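Local coordinates for protein myosin-I heavy chain (Dictyostelium discoideum, PDB 5EJR) that is an actin-based class VII motor with ATPase activity that acts in the early steps of phagocytosis and in adhesion, here represented by its C-terminal MyTH4-FERM tail, at residues A[41-46]-A[114-119]; A[68-73]-A[91-96]; A[51-56]-A[108-113]. All coordinates share one frame; numbering follows the deposited sequence.

Contact 1: residues A[41-46]-A[114-119]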
ATOM      1  N   ALA A  41      39.749   0.143   5.578  1.00 53.45           N
ATOM      2  CA  ALA A  41      38.466  -0.546   5.604  1.00 52.25           C
ATOM      3  C   ALA A  41      37.331   0.468   5.413  1.00 54.40           C
ATOM      4  O   ALA A  41      36.258   0.082   4.969  1.00 52.43           O
ATOM      5  CB  ALA A  41      38.295  -1.293   6.919  1.00 52.89           C
ATOM      6  N   PHE A  42      37.582   1.760   5.734  1.00 52.13           N
ATOM      7  CA  PHE A  42      36.631   2.862   5.575  1.00 51.87           C
ATOM      8  C   PHE A  42      36.624   3.437   4.151  1.00 52.65           C
ATOM      9  O   PHE A  42      35.844   4.349   3.870  1.00 50.99           O
ATOM     10  CB  PHE A  42      36.971   3.995   6.550  1.00 54.85           C
ATOM     11  CG  PHE A  42      36.714   3.712   8.008  1.00 57.67           C
ATOM     12  CD1 PHE A  42      35.419   3.510   8.477  1.00 60.87           C
ATOM     13  CD2 PHE A  42      37.756   3.721   8.925  1.00 61.64           C
ATOM     14  CE1 PHE A  42      35.178   3.281   9.832  1.00 62.04           C
ATOM     15  CE2 PHE A  42      37.513   3.499  10.281  1.00 64.56           C
ATOM     16  CZ  PHE A  42      36.226   3.287  10.724  1.00 61.77           C
ATOM     17  N   TYR A  43      37.501   2.940   3.271  1.00 48.22           N
ATOM     18  CA  TYR A  43      37.632   3.486   1.931  1.00 48.45           C
ATOM     19  C   TYR A  43      37.041   2.598   0.855  1.00 48.34           C
ATOM     20  O   TYR A  43      37.106   1.367   0.959  1.00 45.61           O
ATOM     21  CB  TYR A  43      39.112   3.817   1.611  1.00 52.69           C
ATOM     22  CG  TYR A  43      39.827   4.706   2.610  1.00 57.98           C
ATOM     23  CD1 TYR A  43      39.153   5.727   3.275  1.00 60.14           C
ATOM     24  CD2 TYR A  43      41.198   4.592   2.819  1.00 61.37           C
ATOM     25  CE1 TYR A  43      39.798   6.535   4.206  1.00 62.56           C
ATOM     26  CE2 TYR A  43      41.867   5.428   3.713  1.00 63.55           C
ATOM     27  CZ  TYR A  43      41.159   6.396   4.410  1.00 75.21           C
ATOM     28  OH  TYR A  43      41.793   7.230   5.300  1.00 83.46           O
ATOM     29  N   PHE A  44      36.496   3.238  -0.200  1.00 44.09           N
ATOM     30  CA  PHE A  44      35.912   2.590  -1.375  1.00 43.51           C
ATOM     31  C   PHE A  44      36.900   1.638  -2.060  1.00 48.49           C
ATOM     32  O   PHE A  44      38.090   1.932  -2.147  1.00 48.39           O
ATOM     33  CB  PHE A  44      35.393   3.638  -2.392  1.00 44.48           C
ATOM     34  CG  PHE A  44      34.943   3.073  -3.729  1.00 46.08           C
ATOM     35  CD1 PHE A  44      35.852   2.876  -4.765  1.00 49.76           C
ATOM     36  CD2 PHE A  44      33.624   2.677  -3.928  1.00 47.50           C
ATOM     37  CE1 PHE A  44      35.450   2.289  -5.972  1.00 50.81           C
ATOM     38  CE2 PHE A  44      33.221   2.109  -5.144  1.00 50.08           C
ATOM     39  CZ  PHE A  44      34.136   1.915  -6.155  1.00 48.95           C
ATOM     40  N   ASN A  45      36.387   0.513  -2.557  1.00 46.54           N
ATOM     41  CA  ASN A  45      37.125  -0.466  -3.335  1.00 47.87           C
ATOM     42  C   ASN A  45      36.179  -1.066  -4.355  1.00 53.34           C
ATOM     43  O   ASN A  45      35.018  -1.337  -4.040  1.00 50.38           O
ATOM     44  CB  ASN A  45      37.769  -1.544  -2.462  1.00 49.21           C
ATOM     45  CG  ASN A  45      38.865  -2.301  -3.171  1.00 66.86           C
ATOM     46  OD1 ASN A  45      38.646  -2.971  -4.193  1.00 54.04           O
ATOM     47  ND2 ASN A  45      40.078  -2.185  -2.656  1.00 60.95           N
ATOM     48  N   LYS A  46      36.678  -1.256  -5.582  1.00 54.47           N
ATOM     49  CA  LYS A  46      35.921  -1.786  -6.720  1.00 55.09           C
ATOM     50  C   LYS A  46      35.587  -3.275  -6.594  1.00 58.63           C
ATOM     51  O   LYS A  46      34.723  -3.760  -7.326  1.00 57.74           O
ATOM     52  CB  LYS A  46      36.681  -1.532  -8.046  1.00 59.81           C
ATOM     53  CG  LYS A  46      36.880  -0.059  -8.419  1.00 82.33           C
ATOM     54  CD  LYS A  46      35.726   0.505  -9.254  1.00 94.33           C
ATOM     55  CE  LYS A  46      35.991   1.918  -9.715  1.00102.06           C
ATOM     56  NZ  LYS A  46      34.768   2.563 -10.264  1.00106.47           N
ATOM     57  N   GLN A 114      31.686   2.874   1.032  1.00 39.33           N
ATOM     58  CA  GLN A 114      31.645   2.970  -0.418  1.00 38.55           C
ATOM     59  C   GLN A 114      31.449   4.414  -0.945  1.00 41.37           C
ATOM     60  O   GLN A 114      31.677   4.656  -2.127  1.00 40.39           O
ATOM     61  CB  GLN A 114      30.634   1.982  -0.980  1.00 38.61           C
ATOM     62  CG  GLN A 114      31.096   0.517  -0.858  1.00 37.28           C
ATOM     63  CD  GLN A 114      32.291   0.187  -1.733  1.00 46.93           C
ATOM     64  OE1 GLN A 114      33.454   0.283  -1.322  1.00 40.36           O
ATOM     65  NE2 GLN A 114      32.028  -0.188  -2.966  1.00 43.44           N
ATOM     66  N   THR A 115      31.136   5.374  -0.059  1.00 38.46           N
ATOM     67  CA  THR A 115      30.998   6.798  -0.429  1.00 39.07           C
ATOM     68  C   THR A 115      32.325   7.559  -0.218  1.00 45.69           C
ATOM     69  O   THR A 115      32.498   8.644  -0.765  1.00 45.71           O
ATOM     70  CB  THR A 115      29.894   7.506   0.390  1.00 45.23           C
ATOM     71  OG1 THR A 115      30.355   7.762   1.715  1.00 46.23           O
ATOM     72  CG2 THR A 115      28.577   6.755   0.410  1.00 39.78           C
ATOM     73  N   ASN A 116      33.217   7.014   0.622  1.00 44.78           N
ATOM     74  CA  ASN A 116      34.508   7.606   0.983  1.00 46.49           C
ATOM     75  C   ASN A 116      35.595   7.217  -0.027  1.00 52.85           C
ATOM     76  O   ASN A 116      35.919   6.038  -0.152  1.00 53.35           O
ATOM     77  CB  ASN A 116      34.889   7.159   2.401  1.00 47.66           C
ATOM     78  CG  ASN A 116      35.720   8.126   3.202  1.00 70.15           C
ATOM     79  OD1 ASN A 116      35.637   9.351   3.057  1.00 64.68           O
ATOM     80  ND2 ASN A 116      36.466   7.592   4.153  1.00 63.59           N
ATOM     81  N   LYS A 117      36.141   8.217  -0.752  1.00 49.68           N
ATOM     82  CA  LYS A 117      37.204   8.085  -1.766  1.00 50.46           C
ATOM     83  C   LYS A 117      36.777   7.186  -2.939  1.00 52.05           C
ATOM     84  O   LYS A 117      37.479   6.255  -3.339  1.00 51.59           O
ATOM     85  CB  LYS A 117      38.565   7.664  -1.155  1.00 54.07           C
ATOM     86  CG  LYS A 117      39.087   8.625  -0.082  1.00 70.46           C
ATOM     87  CD  LYS A 117      40.478   8.229   0.426  1.00 83.65           C
ATOM     88  CE  LYS A 117      40.908   8.997   1.661  1.00 91.53           C
ATOM     89  NZ  LYS A 117      41.134  10.446   1.395  1.00 95.12           N
ATOM     90  N   ASN A 118      35.606   7.501  -3.491  1.00 47.23           N
ATOM     91  CA  ASN A 118      35.025   6.819  -4.628  1.00 46.95           C
ATOM     92  C   ASN A 118      35.479   7.593  -5.888  1.00 52.78           C
ATOM     93  O   ASN A 118      35.288   8.811  -5.938  1.00 53.65           O
ATOM     94  CB  ASN A 118      33.491   6.833  -4.486  1.00 44.31           C
ATOM     95  CG  ASN A 118      32.731   5.921  -5.411  1.00 55.11           C
ATOM     96  OD1 ASN A 118      33.127   5.653  -6.546  1.00 44.21           O
ATOM     97  ND2 ASN A 118      31.589   5.433  -4.940  1.00 48.21           N
ATOM     98  N   PRO A 119      36.064   6.939  -6.919  1.00 49.52           N
ATOM     99  CA  PRO A 119      36.510   7.697  -8.107  1.00 50.54           C
ATOM    100  C   PRO A 119      35.368   8.238  -8.968  1.00 54.70           C
ATOM    101  O   PRO A 119      35.623   8.970  -9.929  1.00 55.25           O
ATOM    102  CB  PRO A 119      37.365   6.681  -8.878  1.00 52.80           C
ATOM    103  CG  PRO A 119      36.812   5.352  -8.487  1.00 56.03           C
ATOM    104  CD  PRO A 119      36.400   5.504  -7.042  1.00 50.77           C
TER
HETATM  105  O   HOH W   1      32.748   4.105  -8.738  1.00 37.69           O
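F44 and Q114 bring two irregular loops of the MyTH4 domain together, their CA atoms 4.4 Å apart, and one main-chain bond from F44 N to N116 O (2.9 Å) joins the two loops. The loop 41-46 comes before helix 58-75; the loop 114-119 links helix 104-113 to helix 121-137. The F44 side chain fills much of the junction. With its CG anti to the backbone N (chi1 172°), the ring lies over the second loop, where the N118 amide stacks on one face, the two planes 18° apart and OD1 over the ring centre. P119 meets the same ring obliquely, P119 CD lying 3.5 Å from F44 CE1, while the Q114 amide lies beside the ring at CD2 and CE2. That amide also bonds to the backbone of N45 with both of its ends: Q114 OE1 takes the N45 N-H on a lone pair in the carbonyl plane (3.2 Å), and NE2 makes a weak bond to N45 O. S123 and the carbonyl of Q114 share N118 ND2, the second of these bonds being weak, which helps to keep the stacked amide in place. Farther along, N116 ND2 bonds weakly to F42 O and lies in the plane of the Y43 ring at its edge. K117 runs alongside Y43 in the same direction and sets its CE over a ring face, 3.9 Å from the centroid, as a CH-pi contact. At the other end, K46 CE slides past P119 CG, and a water spans the two loops, accepting from K46 NZ and donating to N118 OD1 at 2.7 Å.

Contact 2: residues A[68-73]-A[91-96]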
ATOM      1  N   PHE A  68      26.840  -6.623   0.655  1.00 38.00           N
ATOM      2  CA  PHE A  68      27.845  -5.751   0.064  1.00 38.04           C
ATOM      3  C   PHE A  68      27.722  -5.701  -1.433  1.00 45.40           C
ATOM      4  O   PHE A  68      27.652  -4.604  -1.984  1.00 46.01           O
ATOM      5  CB  PHE A  68      29.267  -6.126   0.495  1.00 39.13           C
ATOM      6  CG  PHE A  68      30.250  -5.022   0.194  1.00 40.01           C
ATOM      7  CD1 PHE A  68      30.397  -3.947   1.059  1.00 42.19           C
ATOM      8  CD2 PHE A  68      31.015  -5.047  -0.963  1.00 41.66           C
ATOM      9  CE1 PHE A  68      31.300  -2.923   0.779  1.00 44.03           C
ATOM     10  CE2 PHE A  68      31.905  -4.016  -1.252  1.00 44.74           C
ATOM     11  CZ  PHE A  68      32.048  -2.969  -0.375  1.00 43.05           C
ATOM     12  N   SER A  69      27.628  -6.873  -2.085  1.00 44.25           N
ATOM     13  CA  SER A  69      27.463  -6.947  -3.538  1.00 44.21           C
ATOM     14  C   SER A  69      26.164  -6.257  -4.000  1.00 45.12           C
ATOM     15  O   SER A  69      26.142  -5.699  -5.091  1.00 45.05           O
ATOM     16  CB  SER A  69      27.552  -8.388  -4.041  1.00 47.41           C
ATOM     17  OG  SER A  69      26.440  -9.183  -3.670  1.00 55.48           O
ATOM     18  N   GLU A  70      25.109  -6.250  -3.146  1.00 38.96           N
ATOM     19  CA  GLU A  70      23.837  -5.589  -3.448  1.00 37.46           C
ATOM     20  C   GLU A  70      23.991  -4.064  -3.376  1.00 41.98           C
ATOM     21  O   GLU A  70      23.473  -3.360  -4.250  1.00 41.52           O
ATOM     22  CB  GLU A  70      22.705  -6.114  -2.552  1.00 38.15           C
ATOM     23  CG  GLU A  70      22.317  -7.539  -2.920  1.00 47.67           C
ATOM     24  CD  GLU A  70      21.180  -8.194  -2.165  1.00 60.66           C
ATOM     25  OE1 GLU A  70      20.676  -7.602  -1.184  1.00 47.71           O
ATOM     26  OE2 GLU A  70      20.813  -9.327  -2.546  1.00 58.32           O
ATOM     27  N   ILE A  71      24.744  -3.566  -2.367  1.00 36.14           N
ATOM     28  CA  ILE A  71      25.073  -2.143  -2.217  1.00 34.54           C
ATOM     29  C   ILE A  71      25.809  -1.685  -3.499  1.00 38.91           C
ATOM     30  O   ILE A  71      25.427  -0.685  -4.115  1.00 37.22           O
ATOM     31  CB  ILE A  71      25.864  -1.897  -0.904  1.00 35.89           C
ATOM     32  CG1 ILE A  71      24.921  -2.062   0.306  1.00 35.81           C
ATOM     33  CG2 ILE A  71      26.547  -0.522  -0.899  1.00 35.24           C
ATOM     34  CD1 ILE A  71      25.497  -1.764   1.701  1.00 37.93           C
ATOM     35  N   MET A  72      26.788  -2.499  -3.949  1.00 38.66           N
ATOM     36  CA  MET A  72      27.562  -2.285  -5.174  1.00 39.05           C
ATOM     37  C   MET A  72      26.670  -2.227  -6.414  1.00 43.53           C
ATOM     38  O   MET A  72      26.909  -1.410  -7.295  1.00 42.99           O
ATOM     39  CB  MET A  72      28.643  -3.367  -5.315  1.00 42.07           C
ATOM     40  CG  MET A  72      29.767  -3.231  -4.301  1.00 46.13           C
ATOM     41  SD  MET A  72      31.168  -4.342  -4.636  1.00 52.50           S
ATOM     42  CE  MET A  72      31.653  -3.781  -6.273  1.00 50.19           C
ATOM     43  N   MET A  73      25.622  -3.059  -6.460  1.00 41.82           N
ATOM     44  CA  MET A  73      24.634  -3.094  -7.541  1.00 41.89           C
ATOM     45  C   MET A  73      23.811  -1.816  -7.534  1.00 44.10           C
ATOM     46  O   MET A  73      23.507  -1.281  -8.594  1.00 44.65           O
ATOM     47  CB  MET A  73      23.693  -4.289  -7.359  1.00 44.37           C
ATOM     48  CG  MET A  73      24.305  -5.601  -7.738  1.00 50.20           C
ATOM     49  SD  MET A  73      23.363  -6.991  -7.085  1.00 56.22           S
ATOM     50  CE  MET A  73      22.238  -7.177  -8.303  1.00 53.06           C
ATOM     51  N   GLN A  91      15.382  -2.630  -2.036  1.00 28.79           N
ATOM     52  CA  GLN A  91      14.330  -3.254  -1.217  1.00 29.31           C
ATOM     53  C   GLN A  91      14.892  -4.487  -0.470  1.00 33.67           C
ATOM     54  O   GLN A  91      14.611  -4.657   0.713  1.00 33.44           O
ATOM     55  CB  GLN A  91      13.129  -3.646  -2.077  1.00 30.28           C
ATOM     56  CG  GLN A  91      12.163  -2.482  -2.284  1.00 39.14           C
ATOM     57  CD  GLN A  91      11.332  -2.673  -3.519  1.00 50.91           C
ATOM     58  OE1 GLN A  91      10.904  -3.780  -3.858  1.00 48.67           O
ATOM     59  NE2 GLN A  91      11.114  -1.601  -4.245  1.00 38.20           N
ATOM     60  N   SER A  92      15.753  -5.287  -1.151  1.00 30.98           N
ATOM     61  CA  SER A  92      16.451  -6.456  -0.590  1.00 31.11           C
ATOM     62  C   SER A  92      17.341  -6.039   0.585  1.00 34.70           C
ATOM     63  O   SER A  92      17.245  -6.637   1.659  1.00 31.99           O
ATOM     64  CB  SER A  92      17.278  -7.154  -1.667  1.00 35.41           C
ATOM     65  OG  SER A  92      17.959  -8.277  -1.136  1.00 44.80           O
ATOM     66  N   ILE A  93      18.150  -4.953   0.401  1.00 32.24           N
ATOM     67  CA  ILE A  93      19.058  -4.402   1.407  1.00 31.66           C
ATOM     68  C   ILE A  93      18.307  -3.953   2.632  1.00 34.46           C
ATOM     69  O   ILE A  93      18.723  -4.275   3.742  1.00 34.75           O
ATOM     70  CB  ILE A  93      19.954  -3.260   0.835  1.00 35.23           C
ATOM     71  CG1 ILE A  93      20.831  -3.759  -0.337  1.00 35.97           C
ATOM     72  CG2 ILE A  93      20.826  -2.605   1.935  1.00 35.84           C
ATOM     73  CD1 ILE A  93      21.421  -2.655  -1.217  1.00 35.59           C
ATOM     74  N   ILE A  94      17.222  -3.186   2.446  1.00 32.06           N
ATOM     75  CA  ILE A  94      16.469  -2.684   3.590  1.00 32.18           C
ATOM     76  C   ILE A  94      15.733  -3.842   4.273  1.00 34.38           C
ATOM     77  O   ILE A  94      15.714  -3.884   5.506  1.00 33.45           O
ATOM     78  CB  ILE A  94      15.593  -1.453   3.225  1.00 35.31           C
ATOM     79  CG1 ILE A  94      16.481  -0.170   3.221  1.00 35.93           C
ATOM     80  CG2 ILE A  94      14.404  -1.270   4.178  1.00 35.79           C
ATOM     81  CD1 ILE A  94      16.143   0.748   2.181  1.00 43.58           C
ATOM     82  N   SER A  95      15.236  -4.818   3.491  1.00 30.98           N
ATOM     83  CA  SER A  95      14.564  -6.006   4.051  1.00 31.59           C
ATOM     84  C   SER A  95      15.556  -6.757   4.954  1.00 36.72           C
ATOM     85  O   SER A  95      15.232  -7.057   6.111  1.00 34.84           O
ATOM     86  CB  SER A  95      14.042  -6.912   2.939  1.00 34.30           C
ATOM     87  OG  SER A  95      13.637  -8.172   3.452  1.00 44.51           O
ATOM     88  N   ARG A  96      16.808  -6.963   4.453  1.00 34.52           N
ATOM     89  CA  ARG A  96      17.867  -7.617   5.228  1.00 34.79           C
ATOM     90  C   ARG A  96      18.110  -6.865   6.539  1.00 40.97           C
ATOM     91  O   ARG A  96      18.198  -7.493   7.589  1.00 40.72           O
ATOM     92  CB  ARG A  96      19.150  -7.753   4.386  1.00 32.23           C
ATOM     93  CG  ARG A  96      20.284  -8.556   5.049  1.00 33.38           C
ATOM     94  CD  ARG A  96      21.474  -8.745   4.134  1.00 36.16           C
ATOM     95  NE  ARG A  96      21.159  -9.497   2.913  1.00 37.12           N
ATOM     96  CZ  ARG A  96      20.973  -8.952   1.713  1.00 51.33           C
ATOM     97  NH1 ARG A  96      21.049  -7.632   1.555  1.00 27.25           N
ATOM     98  NH2 ARG A  96      20.687  -9.716   0.668  1.00 41.73           N
TER
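E70 of helix 58-75 reaches across to S92 and R96 of helix 86-99, and its carboxylate oxygen OE1 takes three hydrogen bonds. The E70 chain runs extended beyond CG (chi2 -178°), which carries the carboxylate over to the facing helix. R96 comes end-on, NH1 and NH2 both 2.8 Å from E70 OE1, so the salt bridge converges on a single oxygen. That oxygen lies in the guanidinium plane, but the guanidinium approaches it from above the carboxylate, the two planes being 56° apart. S92 OG donates to the same E70 OE1 at 2.8 Å from the syn side, somewhat out of the carboxylate plane. N67 OD1 also accepts from R96 NH1, giving this buried arginine a second tie to helix 58-75. Replacing E70 by an alanine is likely to leave the R96 guanidinium without its counter-charge inside the bundle and S92 OG without this acceptor. Beneath the polar group, I93 points at the opposite helix: its CG1 touches E70 CB at 3.7 Å, and CD1 lies against the main chain where E70 joins I71. The I71 side chain meets I93 at about a right angle, with I71 CG1 3.9 Å from I93 CD1, so an apolar layer underlies the salt bridge. The axes of the two short helical segments approach to 9.8 Å at 144° between their directions, an inclined antiparallel pairing within the MyTH4 helical bundle. Helix 121-137 closes the apolar side through L130, which touches both I71 and I93, and helix 104-113 adds Q110 against I71 and I107 against I93.

Contact 3: residues A[51-56]-A[108-113]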
ATOM      1  N   GLU A  51      34.703 -10.913   3.441  1.00 57.11           N
ATOM      2  CA  GLU A  51      34.226 -11.068   4.819  1.00 55.21           C
ATOM      3  C   GLU A  51      33.602  -9.744   5.277  1.00 55.13           C
ATOM      4  O   GLU A  51      33.937  -8.696   4.723  1.00 54.26           O
ATOM      5  CB  GLU A  51      35.391 -11.451   5.757  1.00 56.97           C
ATOM      6  CG  GLU A  51      36.578 -10.497   5.716  1.00 69.00           C
ATOM      7  CD  GLU A  51      37.870 -10.982   6.344  1.00 88.39           C
ATOM      8  OE1 GLU A  51      38.229 -12.167   6.145  1.00 87.27           O
ATOM      9  OE2 GLU A  51      38.558 -10.154   6.984  1.00 76.36           O
ATOM     10  N   SER A  52      32.742  -9.778   6.310  1.00 49.55           N
ATOM     11  CA  SER A  52      32.101  -8.575   6.847  1.00 48.22           C
ATOM     12  C   SER A  52      33.133  -7.585   7.403  1.00 51.36           C
ATOM     13  O   SER A  52      34.229  -8.003   7.776  1.00 50.32           O
ATOM     14  CB  SER A  52      31.094  -8.943   7.930  1.00 49.60           C
ATOM     15  OG  SER A  52      31.705  -9.471   9.093  1.00 55.07           O
ATOM     16  N   LEU A  53      32.779  -6.279   7.454  1.00 46.48           N
ATOM     17  CA  LEU A  53      33.640  -5.215   7.985  1.00 45.38           C
ATOM     18  C   LEU A  53      33.752  -5.327   9.505  1.00 49.42           C
ATOM     19  O   LEU A  53      34.833  -5.131  10.063  1.00 50.31           O
ATOM     20  CB  LEU A  53      33.120  -3.804   7.611  1.00 44.32           C
ATOM     21  CG  LEU A  53      32.898  -3.457   6.135  1.00 47.98           C
ATOM     22  CD1 LEU A  53      32.466  -2.007   5.997  1.00 46.70           C
ATOM     23  CD2 LEU A  53      34.160  -3.682   5.291  1.00 51.01           C
ATOM     24  N   ILE A  54      32.634  -5.618  10.173  1.00 44.84           N
ATOM     25  CA  ILE A  54      32.608  -5.765  11.629  1.00 44.36           C
ATOM     26  C   ILE A  54      32.847  -7.236  11.982  1.00 49.30           C
ATOM     27  O   ILE A  54      32.348  -8.124  11.286  1.00 46.92           O
ATOM     28  CB  ILE A  54      31.281  -5.194  12.222  1.00 45.92           C
ATOM     29  CG1 ILE A  54      31.234  -3.658  12.076  1.00 45.82           C
ATOM     30  CG2 ILE A  54      31.053  -5.609  13.694  1.00 45.32           C
ATOM     31  CD1 ILE A  54      29.826  -3.055  12.089  1.00 50.87           C
ATOM     32  N   GLU A  55      33.627  -7.492  13.048  1.00 47.92           N
ATOM     33  CA  GLU A  55      33.860  -8.855  13.501  1.00 48.99           C
ATOM     34  C   GLU A  55      32.570  -9.314  14.165  1.00 56.15           C
ATOM     35  O   GLU A  55      32.096  -8.683  15.124  1.00 56.91           O
ATOM     36  CB  GLU A  55      35.043  -8.946  14.480  1.00 51.04           C
ATOM     37  CG  GLU A  55      35.426 -10.381  14.819  1.00 64.35           C
ATOM     38  CD  GLU A  55      36.530 -10.522  15.847  1.00 82.67           C
ATOM     39  OE1 GLU A  55      37.711 -10.584  15.436  1.00 87.19           O
ATOM     40  OE2 GLU A  55      36.221 -10.562  17.061  1.00 72.57           O
ATOM     41  N   MET A  56      31.977 -10.368  13.598  1.00 52.79           N
ATOM     42  CA  MET A  56      30.743 -10.984  14.083  1.00 52.52           C
ATOM     43  C   MET A  56      30.708 -12.452  13.663  1.00 57.36           C
ATOM     44  O   MET A  56      31.586 -12.887  12.913  1.00 56.61           O
ATOM     45  CB  MET A  56      29.506 -10.224  13.566  1.00 54.09           C
ATOM     46  CG  MET A  56      29.388 -10.205  12.062  1.00 57.81           C
ATOM     47  SD  MET A  56      28.407  -8.802  11.492  1.00 61.86           S
ATOM     48  CE  MET A  56      28.151  -9.288   9.910  1.00 58.21           C
ATOM     49  N   TYR A 108      25.138   0.135   7.456  1.00 30.06           N
ATOM     50  CA  TYR A 108      25.477   1.568   7.497  1.00 30.19           C
ATOM     51  C   TYR A 108      26.969   1.811   7.203  1.00 35.53           C
ATOM     52  O   TYR A 108      27.296   2.741   6.483  1.00 34.62           O
ATOM     53  CB  TYR A 108      25.143   2.168   8.869  1.00 30.86           C
ATOM     54  CG  TYR A 108      23.740   2.724   8.987  1.00 31.51           C
ATOM     55  CD1 TYR A 108      23.451   4.032   8.603  1.00 32.98           C
ATOM     56  CD2 TYR A 108      22.715   1.969   9.553  1.00 32.42           C
ATOM     57  CE1 TYR A 108      22.168   4.565   8.754  1.00 32.57           C
ATOM     58  CE2 TYR A 108      21.422   2.477   9.674  1.00 32.21           C
ATOM     59  CZ  TYR A 108      21.157   3.779   9.285  1.00 37.89           C
ATOM     60  OH  TYR A 108      19.894   4.285   9.465  1.00 37.05           O
ATOM     61  N   CYS A 109      27.863   0.968   7.771  1.00 34.89           N
ATOM     62  CA  CYS A 109      29.311   1.040   7.547  1.00 36.96           C
ATOM     63  C   CYS A 109      29.656   0.672   6.114  1.00 39.86           C
ATOM     64  O   CYS A 109      30.437   1.392   5.515  1.00 38.68           O
ATOM     65  CB  CYS A 109      30.070   0.182   8.550  1.00 38.59           C
ATOM     66  SG  CYS A 109      29.944   0.762  10.259  1.00 42.88           S
ATOM     67  N   GLN A 110      29.036  -0.385   5.531  1.00 37.18           N
ATOM     68  CA  GLN A 110      29.308  -0.764   4.127  1.00 36.54           C
ATOM     69  C   GLN A 110      28.898   0.334   3.162  1.00 39.19           C
ATOM     70  O   GLN A 110      29.577   0.539   2.151  1.00 38.51           O
ATOM     71  CB  GLN A 110      28.571  -2.042   3.705  1.00 36.56           C
ATOM     72  CG  GLN A 110      29.098  -3.344   4.289  1.00 41.39           C
ATOM     73  CD  GLN A 110      28.332  -4.552   3.775  1.00 49.27           C
ATOM     74  OE1 GLN A 110      27.346  -4.450   3.031  1.00 37.61           O
ATOM     75  NE2 GLN A 110      28.808  -5.737   4.118  1.00 42.38           N
ATOM     76  N   ALA A 111      27.736   0.991   3.433  1.00 35.21           N
ATOM     77  CA  ALA A 111      27.201   2.032   2.560  1.00 33.57           C
ATOM     78  C   ALA A 111      28.129   3.234   2.627  1.00 37.42           C
ATOM     79  O   ALA A 111      28.538   3.733   1.576  1.00 36.74           O
ATOM     80  CB  ALA A 111      25.781   2.414   2.986  1.00 32.98           C
ATOM     81  N   TYR A 112      28.495   3.656   3.852  1.00 34.55           N
ATOM     82  CA  TYR A 112      29.376   4.792   4.085  1.00 35.25           C
ATOM     83  C   TYR A 112      30.774   4.597   3.476  1.00 39.50           C
ATOM     84  O   TYR A 112      31.249   5.474   2.749  1.00 38.35           O
ATOM     85  CB  TYR A 112      29.471   5.171   5.575  1.00 37.07           C
ATOM     86  CG  TYR A 112      30.391   6.356   5.760  1.00 41.03           C
ATOM     87  CD1 TYR A 112      29.966   7.647   5.449  1.00 43.07           C
ATOM     88  CD2 TYR A 112      31.735   6.176   6.091  1.00 42.58           C
ATOM     89  CE1 TYR A 112      30.838   8.734   5.521  1.00 45.23           C
ATOM     90  CE2 TYR A 112      32.614   7.256   6.168  1.00 43.90           C
ATOM     91  CZ  TYR A 112      32.161   8.530   5.879  1.00 53.01           C
ATOM     92  OH  TYR A 112      33.026   9.588   5.956  1.00 57.25           O
ATOM     93  N   ARG A 113      31.424   3.456   3.767  1.00 37.13           N
ATOM     94  CA  ARG A 113      32.750   3.103   3.229  1.00 37.26           C
ATOM     95  C   ARG A 113      32.761   3.294   1.707  1.00 42.86           C
ATOM     96  O   ARG A 113      33.710   3.852   1.160  1.00 42.97           O
ATOM     97  CB  ARG A 113      33.099   1.644   3.589  1.00 35.75           C
ATOM     98  CG  ARG A 113      34.139   0.980   2.687  1.00 44.21           C
ATOM     99  CD  ARG A 113      33.927  -0.512   2.616  1.00 41.87           C
ATOM    100  NE  ARG A 113      34.677  -1.135   1.534  1.00 43.42           N
ATOM    101  CZ  ARG A 113      35.850  -1.739   1.690  1.00 61.82           C
ATOM    102  NH1 ARG A 113      36.442  -1.758   2.877  1.00 57.86           N
ATOM    103  NH2 ARG A 113      36.447  -2.319   0.659  1.00 42.43           N
TER
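L53 pushes its side chain against the last turns of helix 104-113, meeting C109, Q110 and R113 from an irregular stretch of chain, with CA atoms 7.3 Å apart at the nearest pair, L53 and Q110. Its CG stands anti to the carbonyl carbon (chi1 -56°) and CD1 is carried outward (chi2 -177°), which puts CD1 against the helix backbone and CD2 beside R113. L53 CD1 rests 3.8 Å from Q110 N, and also touches C109 CB and the CG of Q110. L53 CD2 lies 3.8 Å from R113 NH1, approaching the guanidinium obliquely. R113 crosses L53 at a slant with its chain extended from CG to NE, so that CD packs beside the leucine methyls while the charged end continues to the carbonyl of A41, which accepts from NH1. Beside L53, the CD1 tip of I54 comes to 4.2 Å from C109 SG, an apolar touch that widens the contact along the helix. Of its side chain, Q110 turns the CG methylene to L53 CD1: the chain is extended beyond CG, and the amide reaches helix 58-75, where NE2 donates to A64 O and OE1 accepts from N67 ND2. These two bonds satisfy a buried amide and fix its rotation. On the loop side S52 OG donates to I54 O at 2.7 Å, bridging over L53, and the bend is tied further by R15, which bonds to S52 OG and to the backbone of L53. L53 N in turn donates to the E106 carboxylate, one turn before Q110 on the helix. The result is a leucine set into the side of a helix by the loop that leads into helix 58-75, part of the all-helical MyTH4 domain that precedes the FERM lobes in this myosin tail.

Overall arrangement
All three contacts lie in the MyTH4 part of the tail, on the same side of the chain's centre. Along the chain they are nested: contact 1 closes the longest loop, contact 3 falls within it, and contact 2 falls within contact 3. Their centres form a triangle: about 12 Å from contact 1 to contact 3, about 13 Å from contact 3 to contact 2, and about 17 Å from contact 1 to contact 2. Helix 104-113 carries one side of contact 3 and leads into the second loop of contact 1; helix 58-75, one half of contact 2, also packs against contacts 1 and 3. Its F68 touches Q114, Q110 and R113, so the surface loops of contact 1 pack directly on the domain's buried helices.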